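Local coordinates for Lon211 (Mycobacterium tuberculosis, PDB 6VBK), which probably recognises protein substrates as the N-terminal domain of the ATP-dependent Lon protease, at residues G102-R107 with G123-A128; K140-L145 with L201-T206; D167-A172 with V196-L201. All blocks are in the same frame, centred on the assembly; numbering follows the deposited sequence.

Interaction 1: G102-R107 with G123-A128; sequences GVSRVR and GTVLEA
L126 lies across the backbone of R105-R107, and its side chain can be followed outward. CB sits 3.6 Å from R105 O. CG stays near that same carbonyl, and the chain then forks. CD1 reaches R105 CB at 3.9 Å and also nears R107 N, whereas CD2 rests 3.7 Å from R107 CB and lies at the edge of the R107 guanidinium. A branched leucine suits this place because each methyl serves a different arginine stem. The R105 chain leads away from the contact, its head held by D173 and by the carbonyls of V189 and L190.

Beneath these side chains the backbones pair antiparallel. R107 and T124 form a hydrogen-bonded pair, with R107 N to T124 O at 2.9 Å. L126 N gives a nearly straight bond to R105 O (2.8 Å, 166°), but the return link is replaced by a water, which accepts from R105 N and donates to L126 O. A second water joins R107 O to T124 OG1. On the other face V106, with CG1 anti to its N (chi1 -179°), lays that methyl 3.6 Å from the bare CA of G123, close packing that a residue without a side chain permits. This is an antiparallel beta hairpin, strands 96-112 and 120-125, in the mixed sheet of the Lon substrate-binding domain.

Interaction 2: K140-L145 with L201-T206; sequences KEYKGL and LVIGWT
Y142 and L145 of helix 133-153 meet V202, I203 and T206 of helix 195-207 in a near-parallel helix pair of the domain's all-helical C-terminal part. The short axes pass 9.9 Å apart at 28°, a spacing that medium-sized side chains fill. The main bump is I203. Its CG1 presses on Y142 CB at 3.6 Å, while CG2 touches both L145 CD1 (3.7 Å) and, from another side, the carboxylate oxygen OE2 of E141, so the two branches occupy neighbouring hollows. Beta-branched isoleucine suits this, being broad close to the backbone. E141 OE2 keeps its charge paired with R207, leaving its chain to lie across the isoleucine.

Y142 supplies the flat wall. V202 CG1 sits over one ring face, 3.9 Å from the centroid and 17° off the normal, a CH-pi contact. Chi1 of 66° places CG1 there, between the backbone N and the carbonyl carbon, and leaves CG2, anti to N, by the CE1-CZ-OH side. L171 and S175 also touch this tyrosine, whose size lets it span several elements. One turn on, T206 CG2 packs on L145 CB at 3.8 Å, and T206 OG1 meets the ring at its edge, in the ring plane, 3.4 Å from Y142 CE1.

Interaction 3: D167-A172 with V196-L201; sequences DPSTLA and VERLEL
The N-capped first turn of helix 168-173 packs against helix 195-207, with R198 and L199 reaching across to P168, S169 and A172. R198 bends at chi3 (-50°) and brings its guanidinium edge-on to the serine. NH2 donates to S169 OG at 2.6 Å, with the oxygen close to the guanidinium plane, and adds a weak bond to S169 O at 3.3 Å. The methyl of A172 lies at the guanidinium edge too, 4.0 Å from R198 NE, small enough to let the arginine pass. NH1 donates to T192 O, and NE makes a long, weak ion pair with D173, whose carboxylate forms a salt bridge with R105.

D167 is the N-cap of this helix: its OD2 accepts from T170 N at 3.0 Å, approached from above the carboxylate plane, and P168 follows in the first turn, where its missing N-H costs no helix bond. In this helical part of the Lon N domain the axes of the two segments run 9.5 Å apart at 39°, and L199 fills the space between them. Its forked end suits the job: CD1 touches P168 CB at 3.6 Å, and CD2 rests 3.9 Å from A172 CB, while L138 of helix 133-153 packs on the same leucine.

In the fold
Interaction 1 comes first along the chain, in the beta sheet; helix 133-153 then follows strand 120-125 into the helical part, where interaction 3 is nested inside the loop closed by interaction 2. These two share helix 195-207 and residue L201, their centres lie about 9 Å apart, and Y142 packs on both L171 and L199, making one continuous apolar layer among three helices. Interaction 1 lies about 15 Å, centre to centre, from interaction 3. Interaction 2 is farther, about 23 Å between centres, and does not touch interaction 1 (nearest atoms about 9 Å apart). Through R198, interaction 3 also touches the sheet, at R105 beside D173, within a single substrate-binding domain.

Interaction 1: G102-R107 with G123-A128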
# COMPACT_ATOMS: atom_id res chain seq x y z
N GLY B 102 -6.90 17.70 -11.38
CA GLY B 102 -6.85 17.05 -10.08
C GLY B 102 -7.77 15.84 -10.02
O GLY B 102 -8.96 15.93 -10.33
N VAL B 103 -7.22 14.71 -9.58
CA VAL B 103 -7.92 13.42 -9.60
C VAL B 103 -8.39 13.03 -8.20
O VAL B 103 -9.58 12.85 -7.96
CB VAL B 103 -7.04 12.32 -10.23
CG1 VAL B 103 -7.76 10.96 -10.22
CG2 VAL B 103 -6.63 12.69 -11.64
N SER B 104 -7.45 12.86 -7.26
CA SER B 104 -7.79 12.35 -5.94
C SER B 104 -6.79 12.83 -4.91
O SER B 104 -5.71 13.34 -5.24
CB SER B 104 -7.87 10.82 -5.95
OG SER B 104 -6.65 10.25 -6.41
N ARG B 105 -7.14 12.66 -3.63
CA ARG B 105 -6.25 13.03 -2.55
C ARG B 105 -5.25 11.93 -2.28
O ARG B 105 -5.58 10.74 -2.31
CB ARG B 105 -7.05 13.35 -1.28
CG ARG B 105 -7.85 14.63 -1.37
CD ARG B 105 -8.68 14.86 -0.13
NE ARG B 105 -9.14 16.25 -0.05
CZ ARG B 105 -10.20 16.72 -0.69
NH1 ARG B 105 -10.92 15.93 -1.46
NH2 ARG B 105 -10.54 18.00 -0.55
N VAL B 106 -4.00 12.33 -2.01
CA VAL B 106 -2.91 11.39 -1.76
C VAL B 106 -2.24 11.80 -0.46
O VAL B 106 -1.77 12.93 -0.32
CB VAL B 106 -1.89 11.38 -2.92
CG1 VAL B 106 -0.79 10.38 -2.63
CG2 VAL B 106 -2.58 11.05 -4.23
N ARG B 107 -2.19 10.87 0.50
CA ARG B 107 -1.52 11.12 1.77
C ARG B 107 -0.01 10.97 1.59
O ARG B 107 0.48 9.88 1.29
CB ARG B 107 -2.03 10.16 2.84
CG ARG B 107 -1.29 10.27 4.17
CD ARG B 107 -2.18 9.88 5.34
NE ARG B 107 -3.31 10.80 5.48
CZ ARG B 107 -3.26 11.94 6.15
NH1 ARG B 107 -2.13 12.32 6.73
NH2 ARG B 107 -4.34 12.72 6.23
N GLY B 123 3.10 7.91 -1.61
CA GLY B 123 1.80 8.40 -1.22
C GLY B 123 0.73 7.34 -1.35
O GLY B 123 0.91 6.33 -2.04
N THR B 124 -0.39 7.58 -0.68
CA THR B 124 -1.51 6.65 -0.65
C THR B 124 -2.77 7.36 -1.10
O THR B 124 -3.14 8.39 -0.54
CB THR B 124 -1.70 6.07 0.76
OG1 THR B 124 -0.52 5.36 1.15
CG2 THR B 124 -2.90 5.14 0.80
N VAL B 125 -3.43 6.80 -2.12
CA VAL B 125 -4.71 7.35 -2.55
C VAL B 125 -5.72 7.21 -1.42
O VAL B 125 -5.89 6.12 -0.85
CB VAL B 125 -5.20 6.64 -3.83
CG1 VAL B 125 -6.51 7.26 -4.31
CG2 VAL B 125 -4.14 6.71 -4.91
N LEU B 126 -6.39 8.31 -1.09
CA LEU B 126 -7.35 8.33 0.00
C LEU B 126 -8.75 8.06 -0.53
O LEU B 126 -9.15 8.65 -1.54
CB LEU B 126 -7.28 9.67 0.73
CG LEU B 126 -5.87 9.94 1.27
CD1 LEU B 126 -5.73 11.36 1.80
CD2 LEU B 126 -5.50 8.92 2.33
N GLU B 127 -9.47 7.17 0.14
CA GLU B 127 -10.76 6.70 -0.35
C GLU B 127 -11.75 7.85 -0.50
O GLU B 127 -11.70 8.85 0.23
CB GLU B 127 -11.35 5.65 0.59
CG GLU B 127 -10.82 4.25 0.41
CD GLU B 127 -11.73 3.20 1.02
OE1 GLU B 127 -12.48 2.54 0.27
OE2 GLU B 127 -11.71 3.05 2.26
N ALA B 128 -12.66 7.69 -1.45
CA ALA B 128 -13.81 8.56 -1.59
C ALA B 128 -15.05 7.73 -1.28
O ALA B 128 -15.75 7.29 -2.20
CB ALA B 128 -13.89 9.17 -2.99
O HOH W 1 -9.67 10.58 -3.27
O HOH W 2 1.03 7.38 2.50

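Interaction 2: K140-L145 with L201-T206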
# COMPACT_ATOMS: atom_id res chain seq x y z
N LYS B 140 -27.01 20.08 -0.19
CA LYS B 140 -28.17 20.90 -0.54
C LYS B 140 -28.10 22.27 0.13
O LYS B 140 -28.41 23.29 -0.49
CB LYS B 140 -29.45 20.18 -0.15
CG LYS B 140 -30.73 20.83 -0.67
CD LYS B 140 -31.96 20.07 -0.19
CE LYS B 140 -33.20 20.49 -0.94
NZ LYS B 140 -34.40 19.72 -0.50
N GLU B 141 -27.69 22.30 1.40
CA GLU B 141 -27.54 23.58 2.10
C GLU B 141 -26.39 24.39 1.51
O GLU B 141 -26.50 25.61 1.36
CB GLU B 141 -27.32 23.34 3.59
CG GLU B 141 -26.83 24.56 4.35
CD GLU B 141 -26.78 24.34 5.85
OE1 GLU B 141 -27.45 23.39 6.33
OE2 GLU B 141 -26.09 25.10 6.55
N TYR B 142 -25.28 23.73 1.17
CA TYR B 142 -24.12 24.45 0.66
C TYR B 142 -24.38 25.04 -0.72
O TYR B 142 -23.81 26.08 -1.06
CB TYR B 142 -22.90 23.53 0.62
CG TYR B 142 -21.67 24.19 0.03
CD1 TYR B 142 -21.14 25.34 0.58
CD2 TYR B 142 -21.04 23.64 -1.08
CE1 TYR B 142 -20.02 25.95 0.04
CE2 TYR B 142 -19.92 24.24 -1.63
CZ TYR B 142 -19.42 25.39 -1.06
OH TYR B 142 -18.30 25.98 -1.60
N LYS B 143 -25.23 24.40 -1.53
CA LYS B 143 -25.53 24.93 -2.85
C LYS B 143 -26.22 26.28 -2.76
O LYS B 143 -25.94 27.19 -3.55
CB LYS B 143 -26.39 23.94 -3.64
CG LYS B 143 -25.62 22.73 -4.16
CD LYS B 143 -26.53 21.79 -4.92
CE LYS B 143 -25.76 20.59 -5.44
NZ LYS B 143 -26.64 19.63 -6.16
N GLY B 144 -27.13 26.44 -1.80
CA GLY B 144 -27.81 27.72 -1.63
C GLY B 144 -26.86 28.84 -1.25
O GLY B 144 -27.07 29.99 -1.64
N LEU B 145 -25.81 28.52 -0.49
CA LEU B 145 -24.85 29.54 -0.08
C LEU B 145 -23.98 29.97 -1.25
O LEU B 145 -23.81 31.17 -1.50
CB LEU B 145 -23.98 29.01 1.06
CG LEU B 145 -24.71 28.42 2.27
CD1 LEU B 145 -23.73 27.96 3.33
CD2 LEU B 145 -25.69 29.43 2.85
N LEU B 201 -17.18 22.25 6.94
CA LEU B 201 -16.15 23.28 7.02
C LEU B 201 -16.44 24.44 6.08
O LEU B 201 -16.41 25.61 6.49
CB LEU B 201 -14.78 22.69 6.70
CG LEU B 201 -14.04 21.96 7.83
CD1 LEU B 201 -12.88 21.14 7.27
CD2 LEU B 201 -13.53 22.96 8.86
N VAL B 202 -16.73 24.15 4.81
CA VAL B 202 -16.89 25.21 3.82
C VAL B 202 -18.21 25.95 4.01
O VAL B 202 -18.32 27.13 3.67
CB VAL B 202 -16.75 24.64 2.39
CG1 VAL B 202 -17.90 23.69 2.08
CG2 VAL B 202 -16.68 25.76 1.37
N ILE B 203 -19.23 25.28 4.56
CA ILE B 203 -20.50 25.95 4.82
C ILE B 203 -20.32 27.08 5.83
O ILE B 203 -20.87 28.17 5.67
CB ILE B 203 -21.56 24.94 5.28
CG1 ILE B 203 -22.12 24.16 4.08
CG2 ILE B 203 -22.69 25.63 6.03
CD1 ILE B 203 -23.06 23.03 4.47
N GLY B 204 -19.53 26.83 6.87
CA GLY B 204 -19.26 27.86 7.86
C GLY B 204 -18.45 29.01 7.29
O GLY B 204 -18.73 30.18 7.57
N TRP B 205 -17.43 28.70 6.49
CA TRP B 205 -16.62 29.75 5.87
C TRP B 205 -17.42 30.55 4.86
O TRP B 205 -17.20 31.76 4.71
CB TRP B 205 -15.38 29.14 5.21
CG TRP B 205 -14.54 28.32 6.13
CD1 TRP B 205 -14.50 28.39 7.49
CD2 TRP B 205 -13.61 27.30 5.76
NE1 TRP B 205 -13.61 27.48 7.99
CE2 TRP B 205 -13.04 26.80 6.95
CE3 TRP B 205 -13.19 26.76 4.53
CZ2 TRP B 205 -12.09 25.78 6.95
CZ3 TRP B 205 -12.24 25.76 4.54
CH2 TRP B 205 -11.70 25.28 5.74
N THR B 206 -18.35 29.90 4.15
CA THR B 206 -19.15 30.61 3.16
C THR B 206 -20.15 31.55 3.83
O THR B 206 -20.37 32.67 3.35
CB THR B 206 -19.89 29.61 2.27
OG1 THR B 206 -18.99 28.59 1.84
CG2 THR B 206 -20.46 30.31 1.05

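Interaction 3: D167-A172 with V196-L201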
# COMPACT_ATOMS: atom_id res chain seq x y z
N ASP B 167 -22.53 14.93 -6.69
CA ASP B 167 -21.60 14.39 -5.72
C ASP B 167 -21.19 15.46 -4.71
O ASP B 167 -20.62 16.49 -5.12
CB ASP B 167 -20.36 13.83 -6.42
CG ASP B 167 -19.42 13.14 -5.46
OD1 ASP B 167 -19.84 12.16 -4.81
OD2 ASP B 167 -18.25 13.58 -5.35
N PRO B 168 -21.45 15.28 -3.42
CA PRO B 168 -21.07 16.31 -2.44
C PRO B 168 -19.58 16.54 -2.34
O PRO B 168 -19.15 17.65 -2.01
CB PRO B 168 -21.64 15.76 -1.12
CG PRO B 168 -22.71 14.80 -1.54
CD PRO B 168 -22.23 14.18 -2.81
N SER B 169 -18.76 15.52 -2.62
CA SER B 169 -17.31 15.69 -2.55
C SER B 169 -16.83 16.62 -3.67
O SER B 169 -16.02 17.53 -3.43
CB SER B 169 -16.61 14.34 -2.63
OG SER B 169 -15.21 14.48 -2.49
N THR B 170 -17.32 16.40 -4.89
CA THR B 170 -16.96 17.28 -6.00
C THR B 170 -17.46 18.70 -5.76
O THR B 170 -16.78 19.67 -6.10
CB THR B 170 -17.52 16.73 -7.31
OG1 THR B 170 -17.09 15.37 -7.48
CG2 THR B 170 -17.04 17.56 -8.49
N LEU B 171 -18.65 18.83 -5.17
CA LEU B 171 -19.20 20.15 -4.87
C LEU B 171 -18.32 20.89 -3.87
O LEU B 171 -18.07 22.10 -4.03
CB LEU B 171 -20.62 20.01 -4.32
CG LEU B 171 -21.27 21.28 -3.76
CD1 LEU B 171 -21.49 22.31 -4.86
CD2 LEU B 171 -22.58 20.94 -3.07
N ALA B 172 -17.84 20.20 -2.84
CA ALA B 172 -17.00 20.86 -1.84
C ALA B 172 -15.64 21.23 -2.43
O ALA B 172 -15.12 22.32 -2.16
CB ALA B 172 -16.83 19.96 -0.62
N VAL B 196 -18.33 14.83 4.85
CA VAL B 196 -19.19 15.52 5.81
C VAL B 196 -18.43 16.65 6.49
O VAL B 196 -18.97 17.75 6.67
CB VAL B 196 -19.75 14.51 6.83
CG1 VAL B 196 -20.17 15.22 8.11
CG2 VAL B 196 -20.94 13.76 6.24
N GLU B 197 -17.17 16.41 6.86
CA GLU B 197 -16.38 17.44 7.51
C GLU B 197 -16.12 18.62 6.57
O GLU B 197 -16.23 19.78 6.98
CB GLU B 197 -15.06 16.86 8.00
CG GLU B 197 -15.18 15.90 9.17
CD GLU B 197 -13.84 15.30 9.56
OE1 GLU B 197 -13.33 14.43 8.83
OE2 GLU B 197 -13.29 15.72 10.60
N ARG B 198 -15.77 18.34 5.31
CA ARG B 198 -15.43 19.41 4.38
C ARG B 198 -16.63 20.32 4.13
O ARG B 198 -16.51 21.55 4.22
CB ARG B 198 -14.93 18.83 3.06
CG ARG B 198 -13.58 18.14 3.16
CD ARG B 198 -12.86 18.21 1.82
NE ARG B 198 -13.70 17.78 0.72
CZ ARG B 198 -13.85 16.52 0.33
NH1 ARG B 198 -13.20 15.55 0.98
NH2 ARG B 198 -14.63 16.22 -0.69
N LEU B 199 -17.78 19.74 3.80
CA LEU B 199 -18.99 20.54 3.61
C LEU B 199 -19.30 21.34 4.86
O LEU B 199 -19.55 22.55 4.80
CB LEU B 199 -20.16 19.63 3.23
CG LEU B 199 -20.15 19.06 1.81
CD1 LEU B 199 -21.15 17.93 1.68
CD2 LEU B 199 -20.44 20.16 0.80
N GLU B 200 -19.26 20.68 6.02
CA GLU B 200 -19.45 21.37 7.30
C GLU B 200 -18.36 22.41 7.55
O GLU B 200 -18.60 23.38 8.28
CB GLU B 200 -19.50 20.32 8.41
CG GLU B 200 -20.70 19.39 8.42
CD GLU B 200 -20.61 18.35 9.52
OE1 GLU B 200 -19.53 18.25 10.15
OE2 GLU B 200 -21.60 17.63 9.76
N LEU B 201 -17.18 22.25 6.94
CA LEU B 201 -16.15 23.28 7.02
C LEU B 201 -16.44 24.44 6.08
O LEU B 201 -16.41 25.61 6.49
CB LEU B 201 -14.78 22.69 6.70
CG LEU B 201 -14.04 21.96 7.83
CD1 LEU B 201 -12.88 21.14 7.27
CD2 LEU B 201 -13.53 22.96 8.86